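Embryonic developmental protein tofu-6 (Caenorhabditis elegans, PDB 7OCX) probably acts in piRNA (21U-RNA) biogenesis as part of the PETISCO complex, pairing its RNA recognition motif domain with that of PID-3. Local coordinates at residues A17-R22 against H35-F40. Residues are numbered along the deposited sequence; the frame is centred on the assembly and turned at random.
Sequences AGFHIR and HVFQNF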
# COMPACT_ATOMS: atom_id res chain seq x y z
N ALA C 17 -9.50 -9.26 -14.35
CA ALA C 17 -10.24 -8.60 -13.29
C ALA C 17 -11.50 -7.93 -13.80
O ALA C 17 -12.28 -7.41 -12.99
CB ALA C 17 -9.37 -7.56 -12.58
N GLY C 18 -11.75 -7.96 -15.10
CA GLY C 18 -12.84 -7.21 -15.68
C GLY C 18 -13.91 -8.01 -16.38
O GLY C 18 -13.69 -9.13 -16.84
N PHE C 19 -15.09 -7.39 -16.49
CA PHE C 19 -16.26 -8.04 -17.04
C PHE C 19 -17.00 -7.12 -18.00
O PHE C 19 -17.06 -5.91 -17.79
CB PHE C 19 -17.24 -8.44 -15.95
CG PHE C 19 -16.67 -9.36 -14.94
CD1 PHE C 19 -16.47 -10.70 -15.24
CD2 PHE C 19 -16.31 -8.89 -13.69
CE1 PHE C 19 -15.95 -11.54 -14.31
CE2 PHE C 19 -15.80 -9.74 -12.75
CZ PHE C 19 -15.61 -11.07 -13.06
N HIS C 20 -17.57 -7.72 -19.04
CA HIS C 20 -18.60 -7.09 -19.85
C HIS C 20 -19.94 -7.49 -19.26
O HIS C 20 -20.14 -8.65 -18.88
CB HIS C 20 -18.51 -7.52 -21.31
CG HIS C 20 -17.29 -7.00 -22.02
ND1 HIS C 20 -17.09 -5.66 -22.28
CD2 HIS C 20 -16.22 -7.65 -22.54
CE1 HIS C 20 -15.94 -5.51 -22.91
NE2 HIS C 20 -15.39 -6.70 -23.08
N ILE C 21 -20.86 -6.52 -19.18
CA ILE C 21 -22.15 -6.69 -18.53
C ILE C 21 -23.25 -6.39 -19.54
O ILE C 21 -23.26 -5.30 -20.12
CB ILE C 21 -22.34 -5.73 -17.34
CG1 ILE C 21 -21.12 -5.71 -16.44
CG2 ILE C 21 -23.61 -6.13 -16.60
CD1 ILE C 21 -20.82 -6.99 -15.82
N ARG C 22 -24.19 -7.31 -19.70
CA ARG C 22 -25.35 -7.09 -20.55
C ARG C 22 -26.62 -7.27 -19.74
O ARG C 22 -26.61 -7.83 -18.64
CB ARG C 22 -25.32 -8.04 -21.75
CG ARG C 22 -24.20 -7.75 -22.74
CD ARG C 22 -24.72 -7.21 -24.06
NE ARG C 22 -25.22 -8.27 -24.92
CZ ARG C 22 -26.49 -8.46 -25.23
NH1 ARG C 22 -27.45 -7.68 -24.77
NH2 ARG C 22 -26.81 -9.47 -26.05
N HIS C 35 -23.09 -0.64 -7.19
CA HIS C 35 -23.57 -1.21 -5.93
C HIS C 35 -23.67 -2.73 -6.03
O HIS C 35 -23.38 -3.45 -5.07
CB HIS C 35 -24.93 -0.64 -5.50
CG HIS C 35 -24.90 0.80 -5.07
ND1 HIS C 35 -23.83 1.38 -4.43
CD2 HIS C 35 -25.87 1.75 -5.09
CE1 HIS C 35 -24.10 2.64 -4.15
NE2 HIS C 35 -25.34 2.89 -4.53
N VAL C 36 -24.13 -3.23 -7.17
CA VAL C 36 -24.25 -4.67 -7.33
C VAL C 36 -22.89 -5.34 -7.21
O VAL C 36 -22.76 -6.38 -6.56
CB VAL C 36 -24.92 -5.02 -8.67
CG1 VAL C 36 -24.74 -6.52 -8.96
CG2 VAL C 36 -26.38 -4.65 -8.60
N PHE C 37 -21.87 -4.77 -7.87
CA PHE C 37 -20.57 -5.42 -7.88
C PHE C 37 -19.77 -5.14 -6.62
O PHE C 37 -18.94 -5.97 -6.22
CB PHE C 37 -19.81 -5.05 -9.15
CG PHE C 37 -20.29 -5.83 -10.31
CD1 PHE C 37 -21.45 -5.48 -10.97
CD2 PHE C 37 -19.64 -7.00 -10.67
CE1 PHE C 37 -21.94 -6.27 -11.99
CE2 PHE C 37 -20.11 -7.78 -11.71
CZ PHE C 37 -21.26 -7.41 -12.37
N GLN C 38 -20.03 -4.03 -5.94
CA GLN C 38 -19.35 -3.79 -4.68
C GLN C 38 -19.61 -4.88 -3.65
O GLN C 38 -18.80 -5.05 -2.73
CB GLN C 38 -19.79 -2.45 -4.11
CG GLN C 38 -18.73 -1.78 -3.32
CD GLN C 38 -19.32 -0.84 -2.30
OE1 GLN C 38 -20.53 -0.60 -2.29
NE2 GLN C 38 -18.48 -0.32 -1.42
N ASN C 39 -20.75 -5.57 -3.72
CA ASN C 39 -21.01 -6.63 -2.75
C ASN C 39 -20.00 -7.77 -2.84
O ASN C 39 -19.91 -8.57 -1.90
CB ASN C 39 -22.41 -7.20 -2.91
CG ASN C 39 -23.52 -6.23 -2.56
OD1 ASN C 39 -23.40 -5.43 -1.64
ND2 ASN C 39 -24.60 -6.28 -3.34
N PHE C 40 -19.28 -7.89 -3.95
CA PHE C 40 -18.31 -8.95 -4.16
C PHE C 40 -16.88 -8.52 -3.89
O PHE C 40 -15.99 -9.37 -3.84
CB PHE C 40 -18.43 -9.48 -5.59
CG PHE C 40 -19.80 -9.95 -5.93
CD1 PHE C 40 -20.61 -9.23 -6.78
CD2 PHE C 40 -20.29 -11.13 -5.37
CE1 PHE C 40 -21.89 -9.66 -7.07
CE2 PHE C 40 -21.57 -11.57 -5.67
CZ PHE C 40 -22.37 -10.84 -6.52
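Phe37 reaches from the helix toward the strand, and its ring meets Ile21, which points the other way to meet it. CD1, the end of the long branch of Ile21, lies 3.5 Å from Phe37 CZ, the far end of the ring. The same methyl is about equally far from the two flanking ring carbons, 4.1 Å from Phe37 CE1 and 4.2 Å from Phe37 CE2. In Ile21, CG1 lies beside the backbone N (chi1 -46°), anti to the carbonyl carbon, and this branch carries CD1 toward the ring. Phe19, two residues earlier on the same side of the strand, adds a loose apolar contact. Its CD2 is 4.4 Å from Phe37 CE2. The contact joins strand 18-25, central in the antiparallel sheet, to helix 30-38 in the beta-alpha-beta-beta-alpha-beta fold of an RNA recognition motif. All three side chains are buried and apolar, and they form part of the core between the sheet and its helices. Val62 on strand 57-64 touches both Ile21 and Phe37. Phe19 also packs on Ala70 and Val73 of helix 67-75.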